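PDB 1WE1: heme oxygenase 1 from Synechocystis sp., which probably catalyses the oxygen- and reductase-dependent opening of heme to biliverdin IXalpha, releasing carbon monoxide and iron, a key step toward the pigments of the photosynthetic antennae. Local coordinates for residues A122-Y125 with T126-G130; K165-K168 with N169-Q173. All blocks are in the same frame, centred on the assembly; numbering follows the deposited sequence.

Contact 1 (A122-Y125 with T126-G130); sequences AHSY and TRYLG. With HEM (protoporphyrin IX containing Fe), chain H.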
loop_
_atom_site.group_PDB
_atom_site.type_symbol
_atom_site.label_atom_id
_atom_site.label_comp_id
_atom_site.label_asym_id
_atom_site.label_seq_id
_atom_site.Cartn_x
_atom_site.Cartn_y
_atom_site.Cartn_z
ATOM N N ALA A 122 -9.042 -8.759 -1.387
ATOM C CA ALA A 122 -7.871 -8.775 -2.259
ATOM C C ALA A 122 -7.091 -7.488 -2.040
ATOM O O ALA A 122 -5.861 -7.482 -2.050
ATOM C CB ALA A 122 -8.299 -8.881 -3.704
ATOM N N HIS A 123 -7.832 -6.401 -1.843
ATOM C CA HIS A 123 -7.256 -5.088 -1.608
ATOM C C HIS A 123 -6.649 -4.985 -0.218
ATOM O O HIS A 123 -5.561 -4.428 -0.055
ATOM C CB HIS A 123 -8.321 -4.021 -1.830
ATOM C CG HIS A 123 -8.543 -3.715 -3.274
ATOM N ND1 HIS A 123 -7.569 -3.140 -4.062
ATOM C CD2 HIS A 123 -9.583 -3.979 -4.095
ATOM C CE1 HIS A 123 -7.999 -3.068 -5.308
ATOM N NE2 HIS A 123 -9.218 -3.571 -5.356
ATOM N N SER A 124 -7.352 -5.523 0.776
ATOM C CA SER A 124 -6.855 -5.537 2.145
ATOM C C SER A 124 -5.572 -6.370 2.142
ATOM O O SER A 124 -4.567 -6.003 2.755
ATOM C CB SER A 124 -7.887 -6.180 3.080
ATOM O OG SER A 124 -7.327 -6.514 4.345
ATOM N N TYR A 125 -5.608 -7.490 1.428
ATOM C CA TYR A 125 -4.455 -8.360 1.365
ATOM C C TYR A 125 -3.290 -7.623 0.731
ATOM O O TYR A 125 -2.247 -7.465 1.360
ATOM C CB TYR A 125 -4.768 -9.640 0.567
ATOM C CG TYR A 125 -3.532 -10.449 0.202
ATOM C CD1 TYR A 125 -2.797 -11.135 1.178
ATOM C CD2 TYR A 125 -3.053 -10.462 -1.112
ATOM C CE1 TYR A 125 -1.612 -11.806 0.851
ATOM C CE2 TYR A 125 -1.875 -11.123 -1.448
ATOM C CZ TYR A 125 -1.162 -11.786 -0.466
ATOM O OH TYR A 125 0.013 -12.403 -0.809
ATOM N N THR A 126 -3.472 -7.159 -0.502
ATOM C CA THR A 126 -2.405 -6.466 -1.224
ATOM C C THR A 126 -1.713 -5.326 -0.473
ATOM O O THR A 126 -0.503 -5.203 -0.538
ATOM C CB THR A 126 -2.907 -5.950 -2.578
ATOM O OG1 THR A 126 -3.353 -7.064 -3.362
ATOM C CG2 THR A 126 -1.790 -5.253 -3.329
ATOM N N ARG A 127 -2.466 -4.507 0.254
ATOM C CA ARG A 127 -1.844 -3.415 1.002
ATOM C C ARG A 127 -1.387 -3.823 2.407
ATOM O O ARG A 127 -0.189 -3.944 2.673
ATOM C CB ARG A 127 -2.794 -2.209 1.093
ATOM C CG ARG A 127 -2.942 -1.409 -0.214
ATOM C CD ARG A 127 -1.597 -1.193 -0.922
ATOM N NE ARG A 127 -0.574 -0.639 -0.034
ATOM C CZ ARG A 127 0.666 -0.322 -0.405
ATOM N NH1 ARG A 127 1.066 -0.500 -1.658
ATOM N NH2 ARG A 127 1.512 0.191 0.480
ATOM N N TYR A 128 -2.339 -4.040 3.302
ATOM C CA TYR A 128 -2.027 -4.427 4.675
ATOM C C TYR A 128 -1.059 -5.595 4.888
ATOM O O TYR A 128 -0.112 -5.458 5.659
ATOM C CB TYR A 128 -3.318 -4.707 5.439
ATOM C CG TYR A 128 -4.252 -3.522 5.465
ATOM C CD1 TYR A 128 -3.834 -2.300 5.970
ATOM C CD2 TYR A 128 -5.550 -3.621 4.978
ATOM C CE1 TYR A 128 -4.682 -1.203 5.991
ATOM C CE2 TYR A 128 -6.407 -2.528 4.996
ATOM C CZ TYR A 128 -5.962 -1.322 5.504
ATOM O OH TYR A 128 -6.792 -0.231 5.517
ATOM N N LEU A 129 -1.260 -6.737 4.233
ATOM C CA LEU A 129 -0.330 -7.844 4.474
ATOM C C LEU A 129 1.048 -7.540 3.903
ATOM O O LEU A 129 2.051 -8.095 4.343
ATOM C CB LEU A 129 -0.871 -9.182 3.926
ATOM C CG LEU A 129 -0.113 -10.444 4.401
ATOM C CD1 LEU A 129 0.207 -10.333 5.887
ATOM C CD2 LEU A 129 -0.938 -11.713 4.134
ATOM N N GLY A 130 1.096 -6.644 2.923
ATOM C CA GLY A 130 2.375 -6.260 2.349
ATOM C C GLY A 130 3.053 -5.233 3.240
ATOM O O GLY A 130 4.266 -5.289 3.454
HETATM C CHA HEM H . 5.456 -9.710 1.033
HETATM C CHB HEM H . 2.601 -6.496 -1.185
HETATM C CHC HEM H . 6.605 -4.469 -3.035
HETATM C CHD HEM H . 9.189 -6.663 0.361
HETATM C C1A HEM H . 4.293 -9.119 0.493
HETATM C C2A HEM H . 2.932 -9.620 0.609
HETATM C C3A HEM H . 2.131 -8.737 -0.060
HETATM C C4A HEM H . 3.012 -7.655 -0.525
HETATM C CMA HEM H . 0.650 -8.795 -0.284
HETATM C CAA HEM H . 2.498 -10.854 1.386
HETATM C CBA HEM H . 2.789 -12.211 0.700
HETATM C CGA HEM H . 2.356 -13.345 1.432
HETATM O O1A HEM H . 1.250 -13.885 1.035
HETATM O O2A HEM H . 2.976 -13.811 2.409
HETATM C C1B HEM H . 3.450 -5.661 -1.932
HETATM C C2B HEM H . 2.996 -4.656 -2.891
HETATM C C3B HEM H . 4.118 -4.044 -3.368
HETATM C C4B HEM H . 5.251 -4.736 -2.758
HETATM C CMB HEM H . 1.549 -4.380 -3.217
HETATM C CAB HEM H . 4.237 -2.849 -4.294
HETATM C CBB HEM H . 3.691 -3.093 -5.726
HETATM C C1C HEM H . 7.657 -4.814 -2.225
HETATM C C2C HEM H . 8.994 -4.240 -2.274
HETATM C C3C HEM H . 9.749 -5.029 -1.484
HETATM C C4C HEM H . 8.848 -5.866 -0.725
HETATM C CMC HEM H . 9.380 -3.007 -3.069
HETATM C CAC HEM H . 11.277 -5.069 -1.405
HETATM C CBC HEM H . 11.804 -4.083 -0.323
HETATM C C1D HEM H . 8.390 -7.708 0.885
HETATM C C2D HEM H . 8.856 -8.682 1.870
HETATM C C3D HEM H . 7.800 -9.505 2.093
HETATM C C4D HEM H . 6.704 -9.067 1.194
HETATM C CMD HEM H . 10.241 -8.678 2.434
HETATM C CAD HEM H . 7.662 -10.674 3.040
HETATM C CBD HEM H . 7.948 -12.070 2.327
HETATM C CGD HEM H . 7.555 -13.181 3.111
HETATM O O1D HEM H . 6.436 -13.164 3.747
HETATM O O2D HEM H . 8.296 -14.203 3.190
HETATM N NA HEM H . 4.324 -7.940 -0.214
HETATM N NB HEM H . 4.824 -5.694 -1.853
HETATM N NC HEM H . 7.572 -5.796 -1.222
HETATM N ND HEM H . 7.065 -7.948 0.528
HETATM FE FE HEM H . 5.948 -6.865 -0.692
HETATM O O HOH W 1 5.550 -5.797 0.702
#

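Contact 2 (K165-K168 with N169-Q173); sequences KAFK and NTYRQ. With HEM (protoporphyrin IX containing Fe), chain H; PO4 (phosphate ion), chain E.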
loop_
_atom_site.group_PDB
_atom_site.type_symbol
_atom_site.label_atom_id
_atom_site.label_comp_id
_atom_site.label_asym_id
_atom_site.label_seq_id
_atom_site.Cartn_x
_atom_site.Cartn_y
_atom_site.Cartn_z
ATOM N N LYS A 165 4.290 -10.382 14.097
ATOM C CA LYS A 165 4.399 -11.708 13.502
ATOM C C LYS A 165 3.185 -12.516 13.938
ATOM O O LYS A 165 2.652 -13.322 13.175
ATOM C CB LYS A 165 5.677 -12.408 13.971
ATOM C CG LYS A 165 6.936 -12.021 13.204
ATOM C CD LYS A 165 6.997 -12.716 11.844
ATOM C CE LYS A 165 8.301 -12.411 11.128
ATOM N NZ LYS A 165 8.453 -13.200 9.882
ATOM N N ALA A 166 2.753 -12.288 15.175
ATOM C CA ALA A 166 1.593 -12.979 15.718
ATOM C C ALA A 166 0.330 -12.434 15.070
ATOM O O ALA A 166 -0.678 -13.137 14.981
ATOM C CB ALA A 166 1.527 -12.802 17.234
ATOM N N PHE A 167 0.372 -11.178 14.630
ATOM C CA PHE A 167 -0.794 -10.603 13.981
ATOM C C PHE A 167 -0.850 -11.123 12.561
ATOM O O PHE A 167 -1.925 -11.397 12.030
ATOM C CB PHE A 167 -0.742 -9.079 13.931
ATOM C CG PHE A 167 -1.969 -8.467 13.295
ATOM C CD1 PHE A 167 -3.072 -8.116 14.067
ATOM C CD2 PHE A 167 -2.060 -8.335 11.911
ATOM C CE1 PHE A 167 -4.251 -7.650 13.471
ATOM C CE2 PHE A 167 -3.232 -7.871 11.312
ATOM C CZ PHE A 167 -4.329 -7.530 12.096
ATOM N N LYS A 168 0.315 -11.258 11.943
ATOM C CA LYS A 168 0.385 -11.739 10.574
ATOM C C LYS A 168 -0.233 -13.139 10.469
ATOM O O LYS A 168 -0.718 -13.534 9.415
ATOM C CB LYS A 168 1.842 -11.732 10.090
ATOM C CG LYS A 168 2.006 -11.792 8.575
ATOM C CD LYS A 168 3.481 -11.720 8.149
ATOM C CE LYS A 168 3.647 -12.084 6.669
ATOM N NZ LYS A 168 5.070 -12.134 6.201
ATOM N N ASN A 169 -0.227 -13.888 11.568
ATOM C CA ASN A 169 -0.820 -15.226 11.557
ATOM C C ASN A 169 -2.327 -15.136 11.742
ATOM O O ASN A 169 -3.089 -15.735 10.984
ATOM C CB ASN A 169 -0.216 -16.105 12.650
ATOM C CG ASN A 169 1.178 -16.589 12.299
ATOM O OD1 ASN A 169 1.424 -17.048 11.177
ATOM N ND2 ASN A 169 2.099 -16.502 13.258
ATOM N N THR A 170 -2.756 -14.391 12.753
ATOM C CA THR A 170 -4.175 -14.218 12.985
ATOM C C THR A 170 -4.805 -13.801 11.655
ATOM O O THR A 170 -5.871 -14.297 11.276
ATOM C CB THR A 170 -4.444 -13.112 14.025
ATOM O OG1 THR A 170 -3.870 -13.487 15.286
ATOM C CG2 THR A 170 -5.950 -12.878 14.185
ATOM N N TYR A 171 -4.123 -12.904 10.942
ATOM C CA TYR A 171 -4.620 -12.404 9.667
ATOM C C TYR A 171 -4.688 -13.473 8.562
ATOM O O TYR A 171 -5.708 -13.585 7.882
ATOM C CB TYR A 171 -3.784 -11.196 9.211
ATOM C CG TYR A 171 -4.365 -10.486 8.004
ATOM C CD1 TYR A 171 -4.157 -10.982 6.714
ATOM C CD2 TYR A 171 -5.179 -9.360 8.155
ATOM C CE1 TYR A 171 -4.746 -10.381 5.605
ATOM C CE2 TYR A 171 -5.774 -8.750 7.056
ATOM C CZ TYR A 171 -5.553 -9.266 5.778
ATOM O OH TYR A 171 -6.113 -8.663 4.668
ATOM N N ARG A 172 -3.619 -14.247 8.371
ATOM C CA ARG A 172 -3.623 -15.305 7.354
ATOM C C ARG A 172 -4.710 -16.303 7.738
ATOM O O ARG A 172 -5.476 -16.778 6.898
ATOM C CB ARG A 172 -2.288 -16.043 7.328
ATOM C CG ARG A 172 -1.102 -15.252 6.839
ATOM C CD ARG A 172 0.161 -15.986 7.238
ATOM N NE ARG A 172 1.375 -15.414 6.671
ATOM C CZ ARG A 172 1.625 -15.329 5.367
ATOM N NH1 ARG A 172 2.770 -14.794 4.954
ATOM N NH2 ARG A 172 0.731 -15.765 4.478
ATOM N N GLN A 173 -4.747 -16.621 9.028
ATOM C CA GLN A 173 -5.725 -17.539 9.591
ATOM C C GLN A 173 -7.112 -17.015 9.246
ATOM O O GLN A 173 -7.943 -17.739 8.688
ATOM C CB GLN A 173 -5.552 -17.605 11.118
ATOM C CG GLN A 173 -6.555 -18.495 11.854
ATOM C CD GLN A 173 -6.480 -19.947 11.416
ATOM O OE1 GLN A 173 -5.409 -20.560 11.438
ATOM N NE2 GLN A 173 -7.618 -20.507 11.018
HETATM C CHA HEM H . 5.456 -9.710 1.033
HETATM C CHB HEM H . 2.601 -6.496 -1.185
HETATM C CHC HEM H . 6.605 -4.469 -3.035
HETATM C CHD HEM H . 9.189 -6.663 0.361
HETATM C C1A HEM H . 4.293 -9.119 0.493
HETATM C C2A HEM H . 2.932 -9.620 0.609
HETATM C C3A HEM H . 2.131 -8.737 -0.060
HETATM C C4A HEM H . 3.012 -7.655 -0.525
HETATM C CMA HEM H . 0.650 -8.795 -0.284
HETATM C CAA HEM H . 2.498 -10.854 1.386
HETATM C CBA HEM H . 2.789 -12.211 0.700
HETATM C CGA HEM H . 2.356 -13.345 1.432
HETATM O O1A HEM H . 1.250 -13.885 1.035
HETATM O O2A HEM H . 2.976 -13.811 2.409
HETATM C C1B HEM H . 3.450 -5.661 -1.932
HETATM C C2B HEM H . 2.996 -4.656 -2.891
HETATM C C3B HEM H . 4.118 -4.044 -3.368
HETATM C C4B HEM H . 5.251 -4.736 -2.758
HETATM C CMB HEM H . 1.549 -4.380 -3.217
HETATM C CAB HEM H . 4.237 -2.849 -4.294
HETATM C CBB HEM H . 3.691 -3.093 -5.726
HETATM C C1C HEM H . 7.657 -4.814 -2.225
HETATM C C2C HEM H . 8.994 -4.240 -2.274
HETATM C C3C HEM H . 9.749 -5.029 -1.484
HETATM C C4C HEM H . 8.848 -5.866 -0.725
HETATM C CMC HEM H . 9.380 -3.007 -3.069
HETATM C CAC HEM H . 11.277 -5.069 -1.405
HETATM C CBC HEM H . 11.804 -4.083 -0.323
HETATM C C1D HEM H . 8.390 -7.708 0.885
HETATM C C2D HEM H . 8.856 -8.682 1.870
HETATM C C3D HEM H . 7.800 -9.505 2.093
HETATM C C4D HEM H . 6.704 -9.067 1.194
HETATM C CMD HEM H . 10.241 -8.678 2.434
HETATM C CAD HEM H . 7.662 -10.674 3.040
HETATM C CBD HEM H . 7.948 -12.070 2.327
HETATM C CGD HEM H . 7.555 -13.181 3.111
HETATM O O1D HEM H . 6.436 -13.164 3.747
HETATM O O2D HEM H . 8.296 -14.203 3.190
HETATM N NA HEM H . 4.324 -7.940 -0.214
HETATM N NB HEM H . 4.824 -5.694 -1.853
HETATM N NC HEM H . 7.572 -5.796 -1.222
HETATM N ND HEM H . 7.065 -7.948 0.528
HETATM FE FE HEM H . 5.948 -6.865 -0.692
HETATM P P PO4 E . 6.277 -15.628 8.574
HETATM O O1 PO4 E . 6.149 -17.109 8.488
HETATM O O2 PO4 E . 5.619 -15.145 9.816
HETATM O O3 PO4 E . 5.622 -15.004 7.392
HETATM O O4 PO4 E . 7.717 -15.257 8.598
HETATM O O HOH W 1 5.550 -5.797 0.702
#

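Contact 1 (A122-Y125 with T126-G130)
Ala-122 O takes two bonds from Thr-126, one turn on in helix 120-146: N and OG1, each at 2.9 Å, from opposite faces of the carbonyl plane. Thr-126 suits this buried spot: its hydroxyl returns to the helix while CG2 packs on heme methyl CMB. Arg-127 N bonds His-123 O regularly. The helix widens to a pi-type turn at 126-129; Leu-129 N still reaches Tyr-125 O, four residues back, at a bent N-H...O angle of 135°. Leu-129 CD2 lies at the edge of the Tyr-125 ring, 3.4 Å from CE1. With CG anti to the backbone N (chi1 167°), Tyr-125 extends to the heme, where OH donates to propionate O1A at 2.7 Å and methyl CMA sits over one ring face. Other buried polar ends pair outside: His-123 NE2 with Glu-191, the Tyr-128 hydroxyl with Glu-54, Arg-127 NE with Tyr-50, and its NH2 in a salt bridge with Asp-131. Gly-130 CA lies 3.3 Å from heme C4A, and a CB there would run into meso carbon CHB; Gly-130 O accepts a 3.1 Å bond from the iron-bound water. This part of the distal helix offers heme a phenol for its propionate and a backbone carbonyl for that water.

Contact 2 (K165-K168 with N169-Q173)
Lys-168 and Arg-172, one turn apart on helix 164-176 of the all-helical heme oxygenase fold, lie side by side and point the same way, to the two heme propionates. NZ of Lys-168 donates to O1D at 3.0 Å, and NH1 of Arg-172 to O2A of the other propionate at 2.7 Å, with O2A near the guanidinium plane at its edge. The two cations can lie close together because each faces its own propionate; Lys-168 NZ also donates to O3 of a phosphate, probably from the crystallisation liquor, whose O4 is held by Lys-165 NZ. Long, charged chains suit this helix face, since they must span from backbone to carboxylates. Lys-168 does so fully extended, CG anti to the backbone N (chi1 -162°), its CE 3.3 Å from Arg-172 NH1. Without the Arg-172 guanidinium, as with an alanine here, propionate O2A is likely to lose its charged mate, and a gap would probably open beside CE of Lys-168. Behind this shell, the backbone bond from Arg-172 N to Lys-168 O sets the spacing of the pair. Farther round the helix, Phe-167 CE2 touches Tyr-171 CB, and the Phe-167 ring meets Phe-71 edge to face. On the exposed side, Ala-166 O accepts from both Thr-170 N and, on the other face of its carbonyl plane, Thr-170 OG1 at 3.2 Å.

In the fold
From the N terminus, the chain first supplies Arg-10, which also binds the heme, and His-17, the axial ligand of the iron; contact 1 follows in helix 120-146 and contact 2 in helix 164-176. Each is a local turn-to-turn contact that closes no long loop, and the two stand in series, neither nesting nor crossing, with centres about 13 Å apart. The two helices, consecutive in the chain, meet directly: Ser-124 OG lies 2.5 Å from Tyr-171 OH, a probable hydrogen bond, and Leu-129 CD1 packs 3.5 Å from Lys-168 CG. Contact 1 is buried beside the porphyrin, contact 2 only partly so beyond the propionates, and the heme joins both.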